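Local coordinates for malonyl-CoA-[acyl-carrier-protein] transacylase (Coxiella burnetii, PDB 3TQE) that probably transfers the malonyl group from malonyl-CoA to holo-acyl carrier protein, supplying malonyl-ACP for fatty acid synthesis, at residues 77-86 with 301-311; 132-142 with 169-180. All blocks are in the same frame, centred on the assembly; numbering follows the deposited sequence. Where two conformers were deposited one is given.

Contact 1. Residues 77-86 with 301-311; sequences IFRCWEALGG and LTTTELILTAI. With EDO (1,2-ethanediol), chain D.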
loop_
_atom_site.group_PDB
_atom_site.type_symbol
_atom_site.label_atom_id
_atom_site.label_comp_id
_atom_site.label_asym_id
_atom_site.label_seq_id
_atom_site.Cartn_x
_atom_site.Cartn_y
_atom_site.Cartn_z
ATOM N N ILE A 77 7.021 -5.369 11.195
ATOM C CA ILE A 77 5.836 -5.809 11.948
ATOM C C ILE A 77 5.514 -7.248 11.633
ATOM O O ILE A 77 5.196 -8.033 12.525
ATOM C CB ILE A 77 4.655 -4.882 11.708
ATOM C CG1 ILE A 77 4.948 -3.553 12.413
ATOM C CG2 ILE A 77 3.343 -5.515 12.179
ATOM C CD1 ILE A 77 4.028 -2.441 12.038
ATOM N N PHE A 78 5.617 -7.633 10.370
ATOM C CA PHE A 78 5.433 -9.032 10.055
ATOM C C PHE A 78 6.384 -9.924 10.791
ATOM O O PHE A 78 6.014 -10.988 11.281
ATOM C CB PHE A 78 5.596 -9.231 8.566
ATOM C CG PHE A 78 5.412 -10.635 8.134
ATOM C CD1 PHE A 78 4.152 -11.139 7.966
ATOM C CD2 PHE A 78 6.494 -11.462 7.931
ATOM C CE1 PHE A 78 3.975 -12.447 7.584
ATOM C CE2 PHE A 78 6.305 -12.773 7.537
ATOM C CZ PHE A 78 5.064 -13.237 7.387
ATOM N N ARG A 79 7.628 -9.497 10.892
ATOM C CA ARG A 79 8.615 -10.298 11.575
ATOM C C ARG A 79 8.337 -10.386 13.066
ATOM O O ARG A 79 8.632 -11.399 13.684
ATOM C CB ARG A 79 9.975 -9.713 11.336
ATOM C CG ARG A 79 10.455 -9.939 9.922
ATOM C CD ARG A 79 11.764 -9.312 9.645
ATOM N NE ARG A 79 12.233 -9.700 8.337
ATOM C CZ ARG A 79 13.403 -9.326 7.839
ATOM N NH1 ARG A 79 14.213 -8.534 8.542
ATOM N NH2 ARG A 79 13.783 -9.775 6.649
ATOM N N CYS A 80 7.795 -9.333 13.631
ATOM C CA CYS A 80 7.385 -9.365 15.039
ATOM C C CYS A 80 6.202 -10.318 15.240
ATOM O O CYS A 80 6.169 -11.064 16.188
ATOM C CB CYS A 80 6.994 -7.988 15.520
ATOM S SG CYS A 80 8.383 -6.882 15.719
ATOM N N TRP A 81 5.231 -10.287 14.349
ATOM C CA TRP A 81 4.135 -11.245 14.365
ATOM C C TRP A 81 4.672 -12.651 14.392
ATOM O O TRP A 81 4.251 -13.456 15.225
ATOM C CB TRP A 81 3.271 -11.048 13.128
ATOM C CG TRP A 81 2.229 -12.070 12.904
ATOM C CD1 TRP A 81 2.338 -13.159 12.154
ATOM C CD2 TRP A 81 0.914 -12.074 13.435
ATOM N NE1 TRP A 81 1.173 -13.860 12.155
ATOM C CE2 TRP A 81 0.272 -13.210 12.930
ATOM C CE3 TRP A 81 0.189 -11.189 14.205
ATOM C CZ2 TRP A 81 -1.030 -13.499 13.214
ATOM C CZ3 TRP A 81 -1.109 -11.486 14.481
ATOM C CH2 TRP A 81 -1.708 -12.615 13.971
ATOM N N GLU A 82 5.594 -12.976 13.496
ATOM C CA GLU A 82 6.121 -14.323 13.460
ATOM C C GLU A 82 6.919 -14.653 14.719
ATOM O O GLU A 82 6.779 -15.746 15.259
ATOM C CB GLU A 82 6.929 -14.544 12.196
ATOM C CG GLU A 82 6.030 -14.505 10.971
ATOM C CD GLU A 82 6.529 -15.344 9.841
ATOM O OE1 GLU A 82 7.718 -15.197 9.509
ATOM O OE2 GLU A 82 5.723 -16.149 9.290
ATOM N N ALA A 83 7.686 -13.690 15.213
ATOM C CA ALA A 83 8.518 -13.886 16.407
ATOM C C ALA A 83 7.705 -14.146 17.638
ATOM O O ALA A 83 8.161 -14.857 18.551
ATOM C CB ALA A 83 9.423 -12.684 16.628
ATOM N N LEU A 84 6.513 -13.578 17.680
ATOM C CA LEU A 84 5.625 -13.688 18.830
ATOM C C LEU A 84 4.676 -14.882 18.711
ATOM O O LEU A 84 3.795 -15.063 19.541
ATOM C CB LEU A 84 4.871 -12.393 19.042
ATOM C CG LEU A 84 5.781 -11.287 19.583
ATOM C CD1 LEU A 84 5.125 -9.931 19.373
ATOM C CD2 LEU A 84 6.077 -11.519 21.058
ATOM N N GLY A 85 4.900 -15.711 17.702
ATOM C CA GLY A 85 4.162 -16.942 17.544
ATOM C C GLY A 85 2.995 -16.898 16.581
ATOM O O GLY A 85 2.174 -17.815 16.548
ATOM N N GLY A 86 2.922 -15.862 15.756
ATOM C CA GLY A 86 1.809 -15.718 14.872
ATOM C C GLY A 86 1.900 -16.669 13.683
ATOM O O GLY A 86 2.957 -16.858 13.097
ATOM N N LEU A 301 -1.320 -4.013 14.755
ATOM C CA LEU A 301 -0.176 -4.832 15.127
ATOM C C LEU A 301 1.029 -4.002 15.545
ATOM O O LEU A 301 2.163 -4.420 15.355
ATOM C CB LEU A 301 0.205 -5.726 13.965
ATOM C CG LEU A 301 -0.816 -6.772 13.526
ATOM C CD1 LEU A 301 -0.225 -7.537 12.352
ATOM C CD2 LEU A 301 -1.200 -7.725 14.657
ATOM N N THR A 302 0.793 -2.831 16.101
ATOM C CA THR A 302 1.871 -1.874 16.271
ATOM C C THR A 302 2.558 -1.912 17.638
ATOM O O THR A 302 3.464 -1.123 17.896
ATOM C CB THR A 302 1.366 -0.486 15.978
ATOM O OG1 THR A 302 0.143 -0.282 16.687
ATOM C CG2 THR A 302 1.145 -0.299 14.476
ATOM N N THR A 303 2.157 -2.847 18.490
ATOM C CA THR A 303 2.865 -3.110 19.735
ATOM C C THR A 303 2.816 -4.581 20.042
ATOM O O THR A 303 2.014 -5.317 19.476
ATOM C CB THR A 303 2.240 -2.379 20.937
ATOM O OG1 THR A 303 0.974 -2.989 21.250
ATOM C CG2 THR A 303 2.051 -0.890 20.688
ATOM N N THR A 304 3.674 -5.010 20.947
ATOM C CA THR A 304 3.736 -6.401 21.328
ATOM C C THR A 304 2.388 -6.823 21.874
ATOM O O THR A 304 1.900 -7.895 21.535
ATOM C CB THR A 304 4.856 -6.654 22.347
ATOM O OG1 THR A 304 6.093 -6.363 21.711
ATOM C CG2 THR A 304 4.860 -8.076 22.821
ATOM N N GLU A 305 1.781 -5.998 22.719
ATOM C CA GLU A 305 0.483 -6.367 23.308
ATOM C C GLU A 305 -0.578 -6.528 22.223
ATOM O O GLU A 305 -1.360 -7.469 22.253
ATOM C CB GLU A 305 0.020 -5.327 24.339
ATOM C CG GLU A 305 -1.261 -5.698 25.125
ATOM C CD GLU A 305 -1.431 -4.997 26.522
ATOM O OE1 GLU A 305 -1.375 -3.723 26.636
ATOM O OE2 GLU A 305 -1.666 -5.737 27.528
ATOM N N LEU A 306 -0.589 -5.633 21.244
ATOM C CA LEU A 306 -1.563 -5.721 20.173
ATOM C C LEU A 306 -1.341 -6.967 19.340
ATOM O O LEU A 306 -2.298 -7.629 18.954
ATOM C CB LEU A 306 -1.511 -4.476 19.314
ATOM C CG LEU A 306 -2.054 -3.226 19.984
ATOM C CD1 LEU A 306 -1.732 -2.033 19.130
ATOM C CD2 LEU A 306 -3.525 -3.293 20.275
ATOM N N ILE A 307 -0.090 -7.299 19.072
ATOM C CA ILE A 307 0.226 -8.495 18.311
ATOM C C ILE A 307 -0.254 -9.725 19.065
ATOM O O ILE A 307 -0.896 -10.602 18.498
ATOM C CB ILE A 307 1.722 -8.592 17.983
ATOM C CG1 ILE A 307 2.069 -7.506 16.956
ATOM C CG2 ILE A 307 2.078 -9.990 17.502
ATOM C CD1 ILE A 307 3.539 -7.284 16.777
ATOM N N LEU A 308 0.059 -9.798 20.351
ATOM C CA LEU A 308 -0.351 -10.960 21.127
ATOM C C LEU A 308 -1.857 -11.061 21.221
ATOM O O LEU A 308 -2.395 -12.150 21.133
ATOM C CB LEU A 308 0.283 -10.914 22.510
ATOM C CG LEU A 308 1.799 -11.133 22.500
ATOM C CD1 LEU A 308 2.336 -10.777 23.868
ATOM C CD2 LEU A 308 2.203 -12.537 22.120
ATOM N N THR A 309 -2.547 -9.936 21.342
ATOM C CA THR A 309 -3.998 -9.901 21.343
ATOM C C THR A 309 -4.575 -10.441 20.036
ATOM O O THR A 309 -5.514 -11.236 20.036
ATOM C CB THR A 309 -4.482 -8.482 21.565
ATOM O OG1 THR A 309 -4.117 -8.107 22.898
ATOM C CG2 THR A 309 -5.976 -8.338 21.402
ATOM N N ALA A 310 -3.990 -10.001 18.931
ATOM C CA ALA A 310 -4.415 -10.433 17.613
ATOM C C ALA A 310 -4.207 -11.926 17.448
ATOM O O ALA A 310 -5.047 -12.600 16.883
ATOM C CB ALA A 310 -3.673 -9.655 16.537
ATOM N N ILE A 311 -3.059 -12.442 17.864
ATOM C CA ILE A 311 -2.802 -13.861 17.754
ATOM C C ILE A 311 -3.819 -14.639 18.569
ATOM O O ILE A 311 -4.386 -15.634 18.113
ATOM C CB ILE A 311 -1.386 -14.203 18.177
ATOM C CG1 ILE A 311 -0.373 -13.540 17.240
ATOM C CG2 ILE A 311 -1.186 -15.705 18.228
ATOM C CD1 ILE A 311 1.069 -13.634 17.709
HETATM C C1 EDO D . 10.031 -11.441 5.775
HETATM O O1 EDO D . 10.564 -11.576 7.077
HETATM C C2 EDO D . 11.004 -12.055 4.782
HETATM O O2 EDO D . 12.331 -11.522 4.962
#

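Contact 2. Residues 132-142 with 169-180; sequences GEGAMGAIIGL and DQTVISGHSEAV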
loop_
_atom_site.group_PDB
_atom_site.type_symbol
_atom_site.label_atom_id
_atom_site.label_comp_id
_atom_site.label_asym_id
_atom_site.label_seq_id
_atom_site.Cartn_x
_atom_site.Cartn_y
_atom_site.Cartn_z
ATOM N N GLY A 132 4.583 20.079 -9.807
ATOM C CA GLY A 132 3.369 20.890 -9.947
ATOM C C GLY A 132 2.394 20.461 -11.029
ATOM O O GLY A 132 1.260 20.943 -11.070
ATOM N N GLU A 133 2.819 19.590 -11.926
ATOM C CA GLU A 133 2.010 19.264 -13.095
ATOM C C GLU A 133 1.036 18.132 -12.846
ATOM O O GLU A 133 0.107 17.918 -13.627
ATOM C CB GLU A 133 2.883 18.959 -14.305
ATOM C CG GLU A 133 3.638 20.227 -14.747
ATOM C CD GLU A 133 4.397 20.090 -16.045
ATOM O OE1 GLU A 133 4.262 19.051 -16.728
ATOM O OE2 GLU A 133 5.133 21.051 -16.385
ATOM N N GLY A 134 1.256 17.398 -11.767
ATOM C CA GLY A 134 0.373 16.292 -11.427
ATOM C C GLY A 134 -0.299 16.530 -10.092
ATOM O O GLY A 134 0.116 17.362 -9.274
ATOM N N ALA A 135 -1.334 15.756 -9.850
ATOM C CA ALA A 135 -2.046 15.827 -8.596
ATOM C C ALA A 135 -2.855 14.561 -8.381
ATOM O O ALA A 135 -3.087 13.782 -9.294
ATOM C CB ALA A 135 -2.984 17.053 -8.564
HETATM N N MSE A 136 -3.276 14.399 -7.135
HETATM C CA MSE A 136 -4.243 13.398 -6.756
HETATM C C MSE A 136 -5.280 14.057 -5.913
HETATM O O MSE A 136 -5.015 15.047 -5.229
HETATM C CB MSE A 136 -3.599 12.244 -5.976
HETATM C CG MSE A 136 -2.515 11.548 -6.747
HETATM SE SE MSE A 136 -1.861 9.930 -5.943
HETATM C CE MSE A 136 -3.261 8.775 -6.529
ATOM N N GLY A 137 -6.469 13.500 -5.952
ATOM C CA GLY A 137 -7.586 14.025 -5.211
ATOM C C GLY A 137 -8.504 12.942 -4.712
ATOM O O GLY A 137 -8.724 11.961 -5.377
ATOM N N ALA A 138 -9.065 13.166 -3.539
ATOM C CA ALA A 138 -9.979 12.245 -2.915
ATOM C C ALA A 138 -11.390 12.701 -3.109
ATOM O O ALA A 138 -11.691 13.877 -2.899
ATOM C CB ALA A 138 -9.678 12.179 -1.444
ATOM N N ILE A 139 -12.249 11.768 -3.493
ATOM C CA ILE A 139 -13.660 12.028 -3.674
ATOM C C ILE A 139 -14.406 11.070 -2.775
ATOM O O ILE A 139 -14.207 9.857 -2.859
ATOM C CB ILE A 139 -14.101 11.824 -5.104
ATOM C CG1 ILE A 139 -13.342 12.781 -6.026
ATOM C CG2 ILE A 139 -15.594 12.044 -5.227
ATOM C CD1 ILE A 139 -13.611 12.557 -7.480
ATOM N N ILE A 140 -15.251 11.614 -1.909
ATOM C CA ILE A 140 -16.039 10.792 -1.006
ATOM C C ILE A 140 -17.490 11.059 -1.291
ATOM O O ILE A 140 -17.903 12.216 -1.339
ATOM C CB ILE A 140 -15.706 11.100 0.446
ATOM C CG1 ILE A 140 -14.223 10.810 0.694
ATOM C CG2 ILE A 140 -16.614 10.306 1.369
ATOM C CD1 ILE A 140 -13.785 10.904 2.124
ATOM N N GLY A 141 -18.253 9.997 -1.513
ATOM C CA GLY A 141 -19.702 10.092 -1.652
ATOM C C GLY A 141 -20.294 9.862 -3.022
ATOM O O GLY A 141 -21.533 9.951 -3.186
ATOM N N LEU A 142 -19.457 9.568 -4.013
ATOM C CA LEU A 142 -19.907 9.194 -5.347
ATOM C C LEU A 142 -19.398 7.793 -5.657
ATOM O O LEU A 142 -18.361 7.378 -5.132
ATOM C CB LEU A 142 -19.359 10.152 -6.406
ATOM C CG LEU A 142 -19.799 11.606 -6.324
ATOM C CD1 LEU A 142 -19.113 12.378 -7.426
ATOM C CD2 LEU A 142 -21.310 11.744 -6.438
ATOM N N ASP A 169 -17.559 4.257 -1.452
ATOM C CA ASP A 169 -17.811 5.633 -1.845
ATOM C C ASP A 169 -16.586 6.497 -1.612
ATOM O O ASP A 169 -16.717 7.684 -1.353
ATOM C CB ASP A 169 -19.039 6.173 -1.114
ATOM C CG ASP A 169 -18.785 6.486 0.363
ATOM O OD1 ASP A 169 -17.856 5.915 0.978
ATOM O OD2 ASP A 169 -19.547 7.317 0.918
ATOM N N GLN A 170 -15.386 5.919 -1.711
ATOM C CA GLN A 170 -14.161 6.676 -1.523
ATOM C C GLN A 170 -13.197 6.298 -2.633
ATOM O O GLN A 170 -12.742 5.149 -2.711
ATOM C CB GLN A 170 -13.555 6.381 -0.160
ATOM C CG GLN A 170 -12.281 7.117 0.145
ATOM C CD GLN A 170 -11.788 6.858 1.568
ATOM O OE1 GLN A 170 -12.576 6.681 2.498
ATOM N NE2 GLN A 170 -10.478 6.845 1.739
ATOM N N THR A 171 -12.890 7.248 -3.493
ATOM C CA THR A 171 -12.037 6.983 -4.629
ATOM C C THR A 171 -11.043 8.113 -4.691
ATOM O O THR A 171 -11.418 9.256 -4.513
ATOM C CB THR A 171 -12.862 6.927 -5.956
ATOM O OG1 THR A 171 -13.813 5.843 -5.919
ATOM C CG2 THR A 171 -11.976 6.761 -7.192
ATOM N N VAL A 172 -9.801 7.801 -4.993
ATOM C CA VAL A 172 -8.780 8.810 -5.291
ATOM C C VAL A 172 -8.573 8.834 -6.785
ATOM O O VAL A 172 -8.494 7.797 -7.426
ATOM C CB VAL A 172 -7.455 8.499 -4.591
ATOM C CG1 VAL A 172 -6.408 9.529 -4.926
ATOM C CG2 VAL A 172 -7.666 8.402 -3.081
ATOM N N ILE A 173 -8.577 10.043 -7.338
ATOM C CA ILE A 173 -8.265 10.264 -8.733
ATOM C C ILE A 173 -6.869 10.843 -8.875
ATOM O O ILE A 173 -6.310 11.388 -7.940
ATOM C CB ILE A 173 -9.316 11.168 -9.415
ATOM C CG1 ILE A 173 -9.330 12.585 -8.826
ATOM C CG2 ILE A 173 -10.689 10.489 -9.321
ATOM C CD1 ILE A 173 -10.178 13.616 -9.648
ATOM N N SER A 174 -6.313 10.697 -10.055
ATOM C CA SER A 174 -4.962 11.085 -10.340
ATOM C C SER A 174 -4.861 11.607 -11.758
ATOM O O SER A 174 -5.594 11.155 -12.620
ATOM C CB SER A 174 -4.095 9.840 -10.210
ATOM O OG SER A 174 -2.754 10.188 -10.286
ATOM N N GLY A 175 -3.928 12.513 -11.988
ATOM C CA GLY A 175 -3.639 12.960 -13.333
ATOM C C GLY A 175 -2.989 14.318 -13.328
ATOM O O GLY A 175 -2.321 14.715 -12.381
ATOM N N HIS A 176 -3.193 15.028 -14.411
ATOM C CA HIS A 176 -2.702 16.378 -14.475
ATOM C C HIS A 176 -3.383 17.249 -13.453
ATOM O O HIS A 176 -4.585 17.109 -13.228
ATOM C CB HIS A 176 -2.955 16.961 -15.842
ATOM C CG HIS A 176 -2.097 16.362 -16.893
ATOM N ND1 HIS A 176 -2.590 15.541 -17.879
ATOM C CD2 HIS A 176 -0.764 16.463 -17.105
ATOM C CE1 HIS A 176 -1.592 15.165 -18.660
ATOM N NE2 HIS A 176 -0.479 15.731 -18.224
ATOM N N SER A 177 -2.631 18.171 -12.881
ATOM C CA SER A 177 -3.133 18.947 -11.771
ATOM C C SER A 177 -4.386 19.721 -12.138
ATOM O O SER A 177 -5.332 19.761 -11.375
ATOM C CB SER A 177 -2.091 19.896 -11.229
ATOM O OG SER A 177 -1.549 20.628 -12.240
ATOM N N GLU A 178 -4.398 20.330 -13.314
ATOM C CA GLU A 178 -5.543 21.163 -13.684
ATOM C C GLU A 178 -6.773 20.294 -13.858
ATOM O O GLU A 178 -7.888 20.684 -13.490
ATOM C CB GLU A 178 -5.258 21.926 -14.976
ATOM C CG GLU A 178 -4.061 22.866 -14.890
ATOM C CD GLU A 178 -2.719 22.207 -15.314
ATOM O OE1 GLU A 178 -2.686 20.958 -15.504
ATOM O OE2 GLU A 178 -1.718 22.965 -15.460
ATOM N N ALA A 179 -6.581 19.108 -14.435
ATOM C CA ALA A 179 -7.662 18.191 -14.712
ATOM C C ALA A 179 -8.221 17.605 -13.437
ATOM O O ALA A 179 -9.419 17.451 -13.287
ATOM C CB ALA A 179 -7.181 17.099 -15.652
ATOM N N VAL A 180 -7.335 17.243 -12.517
ATOM C CA VAL A 180 -7.768 16.803 -11.211
ATOM C C VAL A 180 -8.634 17.875 -10.554
ATOM O O VAL A 180 -9.691 17.567 -10.034
ATOM C CB VAL A 180 -6.570 16.389 -10.334
ATOM C CG1 VAL A 180 -6.988 16.247 -8.879
ATOM C CG2 VAL A 180 -5.976 15.119 -10.914
HETATM O O HOH W 1 0.403 22.571 -13.894
HETATM O O HOH W 2 -0.296 19.700 -15.710
HETATM O O HOH W 3 -16.795 8.839 -4.030
HETATM O O HOH W 4 -16.256 5.903 -5.233
#

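Contact 1. Residues 77-86 with 301-311
The carbonyl oxygen of Trp-81, whose indole lies against Ile-311, is gripped by Gly-86 N at 2.8 Å and, weakly, by Leu-84 N. The stronger bond belongs to a Schellman motif, completed by Gly-85 N to Glu-82 O, with Gly-85 supplying the positive phi that ends the helix. The turn brings Gly-86 CA over one face of the indole, and Ile-311 CG1 comes over the same face from the other helix, making a CH-pi contact 3.7 Å from the six-membered ring centroid, 20° off its normal. Ala-310 CB meets the edge of the same ring, 3.8 Å from Trp-81 CZ3. Beyond the indole, Ile-311 CD1 reaches the turn, 3.5 Å from Gly-86 N. Ile-307 works as a fork: CG2, anti to the backbone N, touches Leu-84 CD1 at 3.6 Å, while its other branch carries CD1 to within 3.7 Å of Cys-80 CB. Ile-77 CG2 closes the row against Leu-301 CB. The two helical segments cross at -59°, 9.9 Å apart at their axes. Leu-26 of helix 24-29 touches Ile-77, Cys-80 and Thr-304. Met-277 of strand 275-278 meets Trp-81, Leu-301 and Ala-310, and Phe-10 of strand 9-12 stacks edge-to-face on Trp-81; the pair packs against the parallel sheet.

Contact 2. Residues 132-142 with 169-180
At the centre of a ferredoxin-like subdomain, strands 134-140 and 170-174 run antiparallel, with Gly-137 and Ile-173 as one hydrogen-bonded pair. Ile-173 N reaches Gly-137 O at 2.7 Å; the return bond, Gly-137 N to Ile-173 O, is 2.9 Å long and tilted 28° from the carbonyl plane. Ile-173 O also receives a CA-H...O contact from Met-136 CA at 3.1 Å. Similar two-way pairs join Ala-135 to Gly-175 and Ile-139 to Thr-171, and Gly-141 N to Asp-169 O extends the pairing past the strand end. At the other end Ser-177 N, in the first turn of a helix, donates to Glu-133 O over 2.8 Å from well above the carbonyl plane. Val-180 CG2, one turn later, sits 3.6 Å from Ala-135 O, and Ile-139 and Ile-173 face the continuing helix 177-189. On the opposite face the selenomethionine Met-136 bends at chi3 (81°), laying CE 3.6 Å from Val-172 CG1. The Met-136 side chain is about 5 Å from that of His-205, a predicted active-site residue, and equally about 5 Å from a bound glycine. One sheet face backed by helices, the other turned toward the predicted active site, is the arrangement of the small subdomain in FabD-type acyltransferases.

Overall arrangement
Followed from the N terminus, the chain passes strand 9-12 and several helices before helix 63-83, whose last turns meet a partner more than 200 residues later. Strand 91-94 and the predicted nucleophile Ser-96 follow, then the small subdomain, where contact 2 closes a short loop of 26 residues containing helix 144-155 and strand 160-167. After strand 194-197 the chain returns to the larger part of the fold, and helix 304-313 finally completes contact 1. The short closure falls entirely within the long one, without crossing. They lie on opposite sides of the chain's centre, their centres about 35 Å apart: contact 1 joins early and late helices beside the parallel sheet, contact 2 two adjacent inner strands of the mixed sheet.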